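Local coordinates for lipoteichoic acid primase (Listeria monocytogenes, PDB 4UOP), which is a lipoteichoic acid primase whose extracellular catalytic domain has a sulfatase-like alpha/beta fold and binds a magnesium ion, at residues L60-L65 with P137-L142; R70-V75 with T245-Y250; P84-L89 with K259-F264. All blocks are in the same frame, centred on the assembly; numbering follows the deposited sequence.

The three contacts dress one sulfatase-like alpha/beta core. Along the chain the first segments come in the order 60-65, 70-75, 84-89, and their partners 137-142, 245-250, 259-264 follow in the same order, so the pairs interlock rather than nest. Strand 60-65 of the central mixed sheet is touched by Met139 of helix 139-144 in interaction 1, while its Val63 and Leu65 also touch Leu261 of interaction 3. Interactions 2 and 3, centres about 16 Å apart, share helix 246-271; those of 1 and 2 lie about 27 Å apart. Chain-distant elements are thus packed round the sheet, interaction 3 tying helix 246-271 both to it and to helix 84-89.

Interaction 1: L60-L65 with P137-L142; sequences LIIVQL and PSMPRL
Leu60 on strand 60-65 and Pro140 at the start of helix 139-144 are the closest backbone pair, yet their CA atoms stand 10.4 Å apart, a gap bridged by side chains alone. Met139 does the spanning. Its CG lies anti to the backbone N (chi1 171°), which sends the chain out toward the strand, and a bend at chi3 (62°) turns the terminal methyl. There CE meets Ile62 CD1 at 3.8 Å, the two side chains reaching toward each other tip to tip. Leu60 offers its CD2 to the sulfur, 4.3 Å from Met139 SD. Leu60 and Ile62, two apart on a strand, project to the same side of the sheet, and Met139 also rests on Val115 of helix 107-117. Ser138, just before Met139, caps the helix: its OG accepts from Arg141 N at 3.0 Å, while Val170 O provides a second hydrogen-bond partner for that hydroxyl. A long, unbranched and flexible methionine suits a wide interface that two branched aliphatic residues line. All three touching residues are buried, and their contact is purely apolar, which implies that helix and sheet are held here by dispersion and exclusion of water.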
# COMPACT_ATOMS: atom_id res chain seq x y z
N LEU B 60 -30.13 11.15 9.50
CA LEU B 60 -28.89 10.42 9.81
C LEU B 60 -27.73 11.41 9.78
O LEU B 60 -27.48 12.08 8.78
CB LEU B 60 -28.64 9.33 8.78
CG LEU B 60 -27.34 8.52 8.88
CD1 LEU B 60 -27.25 7.81 10.20
CD2 LEU B 60 -27.28 7.54 7.72
N ILE B 61 -27.05 11.52 10.91
CA ILE B 61 -25.83 12.31 11.03
C ILE B 61 -24.68 11.39 11.45
O ILE B 61 -24.77 10.69 12.47
CB ILE B 61 -26.01 13.43 12.04
CG1 ILE B 61 -27.11 14.39 11.58
CG2 ILE B 61 -24.67 14.15 12.25
CD1 ILE B 61 -27.61 15.31 12.68
N ILE B 62 -23.61 11.36 10.66
CA ILE B 62 -22.47 10.51 10.96
C ILE B 62 -21.22 11.39 11.01
O ILE B 62 -20.97 12.17 10.08
CB ILE B 62 -22.27 9.43 9.89
CG1 ILE B 62 -23.54 8.55 9.81
CG2 ILE B 62 -21.04 8.61 10.19
CD1 ILE B 62 -23.41 7.40 8.85
N VAL B 63 -20.49 11.31 12.12
CA VAL B 63 -19.26 12.07 12.29
C VAL B 63 -18.08 11.10 12.40
O VAL B 63 -18.05 10.23 13.26
CB VAL B 63 -19.27 12.98 13.52
CG1 VAL B 63 -18.01 13.82 13.55
CG2 VAL B 63 -20.51 13.86 13.54
N GLN B 64 -17.13 11.26 11.48
CA GLN B 64 -15.91 10.49 11.42
C GLN B 64 -14.81 11.32 12.08
O GLN B 64 -14.45 12.38 11.56
CB GLN B 64 -15.53 10.19 9.98
CG GLN B 64 -14.28 9.33 9.87
CD GLN B 64 -13.96 8.91 8.45
OE1 GLN B 64 -14.65 8.07 7.84
NE2 GLN B 64 -12.89 9.47 7.92
N LEU B 65 -14.32 10.83 13.21
CA LEU B 65 -13.38 11.57 14.06
C LEU B 65 -11.94 11.16 13.77
O LEU B 65 -11.53 10.02 14.03
CB LEU B 65 -13.73 11.31 15.52
CG LEU B 65 -15.13 11.75 15.92
CD1 LEU B 65 -15.53 11.06 17.21
CD2 LEU B 65 -15.21 13.26 16.07
N PRO B 137 -22.71 1.35 -5.84
CA PRO B 137 -23.78 1.18 -4.88
C PRO B 137 -23.29 1.54 -3.48
O PRO B 137 -22.15 1.24 -3.13
CB PRO B 137 -24.13 -0.31 -4.97
CG PRO B 137 -23.61 -0.74 -6.31
CD PRO B 137 -22.38 0.08 -6.52
N SER B 138 -24.14 2.18 -2.69
CA SER B 138 -23.67 2.80 -1.47
C SER B 138 -24.79 3.19 -0.54
O SER B 138 -25.98 3.12 -0.89
CB SER B 138 -22.87 4.05 -1.82
OG SER B 138 -23.73 5.11 -2.16
N MET B 139 -24.39 3.59 0.65
CA MET B 139 -25.31 4.10 1.65
C MET B 139 -26.00 5.39 1.20
O MET B 139 -27.22 5.48 1.29
CB MET B 139 -24.60 4.28 3.01
CG MET B 139 -25.40 5.00 4.07
SD MET B 139 -24.99 4.52 5.75
CE MET B 139 -23.27 5.02 5.83
N PRO B 140 -25.22 6.41 0.76
CA PRO B 140 -25.90 7.62 0.29
C PRO B 140 -26.80 7.39 -0.94
O PRO B 140 -27.87 7.99 -1.03
CB PRO B 140 -24.75 8.58 -0.05
CG PRO B 140 -23.52 7.76 -0.05
CD PRO B 140 -23.77 6.60 0.85
N ARG B 141 -26.39 6.51 -1.84
CA ARG B 141 -27.21 6.21 -3.00
C ARG B 141 -28.52 5.54 -2.58
O ARG B 141 -29.60 5.95 -3.02
CB ARG B 141 -26.44 5.32 -3.98
CG ARG B 141 -27.18 5.05 -5.28
CD ARG B 141 -26.35 4.19 -6.23
NE ARG B 141 -25.03 4.77 -6.51
CZ ARG B 141 -24.80 5.79 -7.34
NH1 ARG B 141 -25.80 6.37 -8.01
NH2 ARG B 141 -23.57 6.24 -7.50
N LEU B 142 -28.45 4.55 -1.70
CA LEU B 142 -29.64 3.88 -1.21
C LEU B 142 -30.54 4.84 -0.44
O LEU B 142 -31.76 4.80 -0.57
CB LEU B 142 -29.27 2.67 -0.35
CG LEU B 142 -30.42 1.83 0.20
CD1 LEU B 142 -31.34 1.37 -0.91
CD2 LEU B 142 -29.84 0.64 0.95

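Interaction 2: R70-V75 with T245-Y250; sequences RNLTNV and TELGNY
Leu72 and Tyr250 meet obliquely: Leu72 CD1 comes to 3.6 Å from Tyr250 CE2, approaching the ring neither squarely over its face nor straight at its edge, and Leu72 CB lies 3.9 Å from the same ring carbon. The same CD1 also lies 4.1 Å from Leu247 CD1, so one methyl of the loop residue serves two side chains that stand on successive turns of the helix. A chi1 of 176° swings the Tyr250 ring away from its backbone nitrogen and out toward the loop. Leucine fits this place because it is long enough to bring one methyl between Leu247 and the ring while its CB stays by CE2. The rings of Tyr250 and Phe227 meet edge-to-face. Beyond the ring, the hydroxyl gives its hydrogen bond to Ser67 O and accepts one from a water, 2.7 Å from Tyr250 OH, that also donates to Leu72 O at 3.1 Å.

Within the loop, Thr73 OG1 donates to Arg70 O and accepts from Arg70 NH1 at 2.9 Å, the latter partner tilted out of the guanidinium plane by 24°. Thr73 N reaches the same carbonyl, so threonine's backbone and side chain together close the turn beside Leu72. Across from it, Thr245 caps the helix, its OG1 accepting from Gly248 N. The contact thus joins the loop between strands 59-65 and 76-77 to the first turns of helix 246-271.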
# COMPACT_ATOMS: atom_id res chain seq x y z
N ARG B 70 -9.73 3.80 20.56
CA ARG B 70 -10.43 3.48 21.80
C ARG B 70 -9.53 3.44 23.03
O ARG B 70 -9.96 3.85 24.10
CB ARG B 70 -11.21 2.16 21.67
CG ARG B 70 -12.17 1.90 22.82
CD ARG B 70 -13.08 3.08 23.07
NE ARG B 70 -14.20 2.79 23.96
CZ ARG B 70 -14.89 3.71 24.64
NH1 ARG B 70 -14.54 5.01 24.60
NH2 ARG B 70 -15.93 3.34 25.39
N ASN B 71 -8.30 2.94 22.88
CA ASN B 71 -7.39 2.85 24.05
C ASN B 71 -6.78 4.20 24.46
O ASN B 71 -6.04 4.28 25.45
CB ASN B 71 -6.34 1.76 23.87
CG ASN B 71 -5.36 2.01 22.75
OD1 ASN B 71 -5.23 3.11 22.21
ND2 ASN B 71 -4.62 0.97 22.39
N LEU B 72 -7.09 5.25 23.72
CA LEU B 72 -6.76 6.62 24.16
C LEU B 72 -8.01 7.50 24.24
O LEU B 72 -7.97 8.67 23.91
CB LEU B 72 -5.71 7.22 23.23
CG LEU B 72 -4.36 6.48 23.21
CD1 LEU B 72 -3.47 7.03 22.11
CD2 LEU B 72 -3.65 6.57 24.55
N THR B 73 -9.12 6.91 24.63
CA THR B 73 -10.32 7.65 24.98
C THR B 73 -10.69 7.26 26.39
O THR B 73 -10.19 6.26 26.92
CB THR B 73 -11.50 7.36 24.04
OG1 THR B 73 -11.88 5.98 24.17
CG2 THR B 73 -11.14 7.67 22.59
N ASN B 74 -11.56 8.05 27.02
CA ASN B 74 -11.93 7.83 28.42
C ASN B 74 -10.69 7.75 29.32
O ASN B 74 -10.58 6.89 30.19
CB ASN B 74 -12.83 6.59 28.57
CG ASN B 74 -13.88 6.76 29.66
OD1 ASN B 74 -13.65 7.45 30.65
ND2 ASN B 74 -15.05 6.16 29.46
N VAL B 75 -9.77 8.67 29.07
CA VAL B 75 -8.51 8.79 29.80
C VAL B 75 -8.57 10.08 30.60
O VAL B 75 -9.16 11.06 30.16
CB VAL B 75 -7.32 8.81 28.80
CG1 VAL B 75 -6.10 9.50 29.37
CG2 VAL B 75 -6.98 7.39 28.36
N THR B 245 5.58 16.49 23.46
CA THR B 245 5.77 15.14 22.90
C THR B 245 4.61 14.85 21.96
O THR B 245 3.58 15.50 22.07
CB THR B 245 5.76 14.02 23.98
OG1 THR B 245 4.46 13.88 24.58
CG2 THR B 245 6.81 14.29 25.08
N GLU B 246 4.77 13.88 21.06
CA GLU B 246 3.70 13.51 20.14
C GLU B 246 2.42 13.14 20.88
O GLU B 246 1.35 13.61 20.51
CB GLU B 246 4.12 12.35 19.23
CG GLU B 246 2.97 11.79 18.39
CD GLU B 246 3.42 10.74 17.39
OE1 GLU B 246 3.79 9.62 17.80
OE2 GLU B 246 3.40 11.05 16.18
N LEU B 247 2.53 12.30 21.91
CA LEU B 247 1.35 11.87 22.65
C LEU B 247 0.69 13.03 23.39
O LEU B 247 -0.54 13.11 23.47
CB LEU B 247 1.66 10.72 23.63
CG LEU B 247 0.45 10.17 24.40
CD1 LEU B 247 -0.59 9.59 23.46
CD2 LEU B 247 0.85 9.12 25.42
N GLY B 248 1.51 13.93 23.92
CA GLY B 248 0.96 15.11 24.57
C GLY B 248 0.18 15.97 23.61
O GLY B 248 -0.95 16.39 23.90
N ASN B 249 0.75 16.22 22.44
CA ASN B 249 0.07 17.00 21.42
C ASN B 249 -1.20 16.29 20.95
O ASN B 249 -2.21 16.94 20.72
CB ASN B 249 1.00 17.28 20.24
CG ASN B 249 2.18 18.16 20.64
OD1 ASN B 249 2.10 18.93 21.58
ND2 ASN B 249 3.28 18.02 19.92
N TYR B 250 -1.12 14.97 20.86
CA TYR B 250 -2.27 14.14 20.49
C TYR B 250 -3.40 14.35 21.47
O TYR B 250 -4.52 14.61 21.07
CB TYR B 250 -1.87 12.68 20.44
CG TYR B 250 -3.01 11.74 20.15
CD1 TYR B 250 -3.48 11.57 18.85
CD2 TYR B 250 -3.62 11.04 21.17
CE1 TYR B 250 -4.53 10.71 18.57
CE2 TYR B 250 -4.67 10.18 20.90
CZ TYR B 250 -5.10 10.01 19.60
OH TYR B 250 -6.15 9.15 19.36
O HOH W 1 -8.33 8.84 20.87

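Interaction 3: P84-L89 with K259-F264; sequences PTLDGL and KQLGEF
Thr85 of helix 84-89 packs directly against Gly262 of the long helix 246-271, a close helix-helix crossing in a sulfatase-like alpha/beta fold. The axes of the two segments come within 9.0 Å and their directions differ by 53°.

At the start of the second segment, Lys259 directs its CB away from helix 84-89, and its long, flexible chain carries the ammonium toward Glu263, one turn further on. The ion pair between Lys259 NZ and Glu263 OE2 is long, at 3.6 Å; these charged residues suit a helix side turned from the apolar contact. Gln260 likewise points away, packing against Glu194 and Tyr197 of helix 193-209.

Leu261 turns inward. Its CD2 meets Leu86 CD2 at 4.0 Å, the two side chains crossing at about a right angle. Leu261 also rests on Phe281 of strand 277-283, so this buried leucine fills the junction between both helices and the sheet, for which its forked aliphatic end is well suited.

Gly262 comes next and gives the closest backbone approach, its CA only 5.4 Å from the CA of Thr85. Having no side chain, it leaves bare backbone for threonine to lie against: Thr85 CG2 is 3.6 Å from Gly262 CA and so covers the glycine with its methyl branch. After Glu263, which points away, Phe264 stacks its ring on Tyr197 and also meets the central strand through Val63.

Threonine suits this seam because its other branch is polar and small. Its hydroxyl hydrogen-bonds to Asp258 O, one turn before Gly262, while Thr85 OG1 itself sits 3.4 Å from Gly262 CA.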
# COMPACT_ATOMS: atom_id res chain seq x y z
N PRO B 84 -14.33 13.95 27.51
CA PRO B 84 -15.57 13.99 28.30
C PRO B 84 -16.87 13.89 27.47
O PRO B 84 -17.83 13.32 27.97
CB PRO B 84 -15.49 15.33 29.05
CG PRO B 84 -14.56 16.16 28.23
CD PRO B 84 -13.58 15.22 27.60
N THR B 85 -16.90 14.41 26.25
CA THR B 85 -18.10 14.26 25.39
C THR B 85 -18.38 12.79 25.14
O THR B 85 -19.50 12.33 25.34
CB THR B 85 -17.97 15.01 24.05
OG1 THR B 85 -17.82 16.41 24.30
CG2 THR B 85 -19.20 14.82 23.15
N LEU B 86 -17.37 12.04 24.71
CA LEU B 86 -17.56 10.60 24.42
C LEU B 86 -17.88 9.84 25.69
O LEU B 86 -18.72 8.96 25.69
CB LEU B 86 -16.34 10.00 23.73
CG LEU B 86 -15.96 10.53 22.34
CD1 LEU B 86 -14.84 9.68 21.73
CD2 LEU B 86 -17.16 10.60 21.42
N ASP B 87 -17.23 10.19 26.79
CA ASP B 87 -17.47 9.51 28.06
C ASP B 87 -18.92 9.70 28.50
O ASP B 87 -19.55 8.75 28.94
CB ASP B 87 -16.53 10.02 29.15
CG ASP B 87 -15.05 9.87 28.77
OD1 ASP B 87 -14.70 9.14 27.80
OD2 ASP B 87 -14.22 10.50 29.45
N GLY B 88 -19.45 10.91 28.35
CA GLY B 88 -20.84 11.24 28.68
C GLY B 88 -21.85 10.50 27.81
O GLY B 88 -22.92 10.13 28.28
N LEU B 89 -21.51 10.28 26.54
CA LEU B 89 -22.41 9.54 25.63
C LEU B 89 -22.62 8.08 26.00
O LEU B 89 -23.62 7.48 25.59
CB LEU B 89 -21.89 9.58 24.20
CG LEU B 89 -22.01 10.90 23.45
CD1 LEU B 89 -21.25 10.77 22.13
CD2 LEU B 89 -23.45 11.28 23.21
N LYS B 259 -14.20 18.39 22.49
CA LYS B 259 -14.92 19.59 22.93
C LYS B 259 -15.85 20.14 21.84
O LYS B 259 -17.01 20.46 22.11
CB LYS B 259 -13.94 20.67 23.35
CG LYS B 259 -14.59 21.94 23.85
CD LYS B 259 -13.53 22.82 24.48
CE LYS B 259 -14.08 24.15 24.99
NZ LYS B 259 -13.80 25.21 23.99
N GLN B 260 -15.34 20.28 20.63
CA GLN B 260 -16.10 20.86 19.53
C GLN B 260 -17.23 19.92 19.13
O GLN B 260 -18.32 20.39 18.82
CB GLN B 260 -15.21 21.19 18.33
CG GLN B 260 -14.19 22.30 18.62
CD GLN B 260 -14.83 23.56 19.20
OE1 GLN B 260 -15.93 23.95 18.80
NE2 GLN B 260 -14.12 24.21 20.11
N LEU B 261 -16.99 18.63 19.20
CA LEU B 261 -18.07 17.64 18.99
C LEU B 261 -19.20 17.82 20.00
O LEU B 261 -20.37 17.82 19.64
CB LEU B 261 -17.52 16.23 19.06
CG LEU B 261 -18.55 15.12 18.79
CD1 LEU B 261 -19.06 15.18 17.35
CD2 LEU B 261 -17.95 13.76 19.10
N GLY B 262 -18.84 18.04 21.26
CA GLY B 262 -19.83 18.29 22.31
C GLY B 262 -20.69 19.52 22.07
O GLY B 262 -21.89 19.53 22.32
N GLU B 263 -20.07 20.59 21.58
CA GLU B 263 -20.81 21.80 21.23
C GLU B 263 -21.78 21.58 20.05
O GLU B 263 -22.89 22.13 20.04
CB GLU B 263 -19.86 22.97 20.96
CG GLU B 263 -19.16 23.41 22.25
CD GLU B 263 -18.11 24.49 22.05
OE1 GLU B 263 -18.14 25.19 21.02
OE2 GLU B 263 -17.23 24.61 22.93
N PHE B 264 -21.35 20.79 19.07
CA PHE B 264 -22.18 20.43 17.93
C PHE B 264 -23.39 19.62 18.42
O PHE B 264 -24.53 19.92 18.03
CB PHE B 264 -21.35 19.67 16.91
CG PHE B 264 -22.11 19.18 15.71
CD1 PHE B 264 -22.78 20.07 14.88
CD2 PHE B 264 -22.08 17.85 15.38
CE1 PHE B 264 -23.46 19.61 13.76
CE2 PHE B 264 -22.75 17.39 14.25
CZ PHE B 264 -23.44 18.27 13.45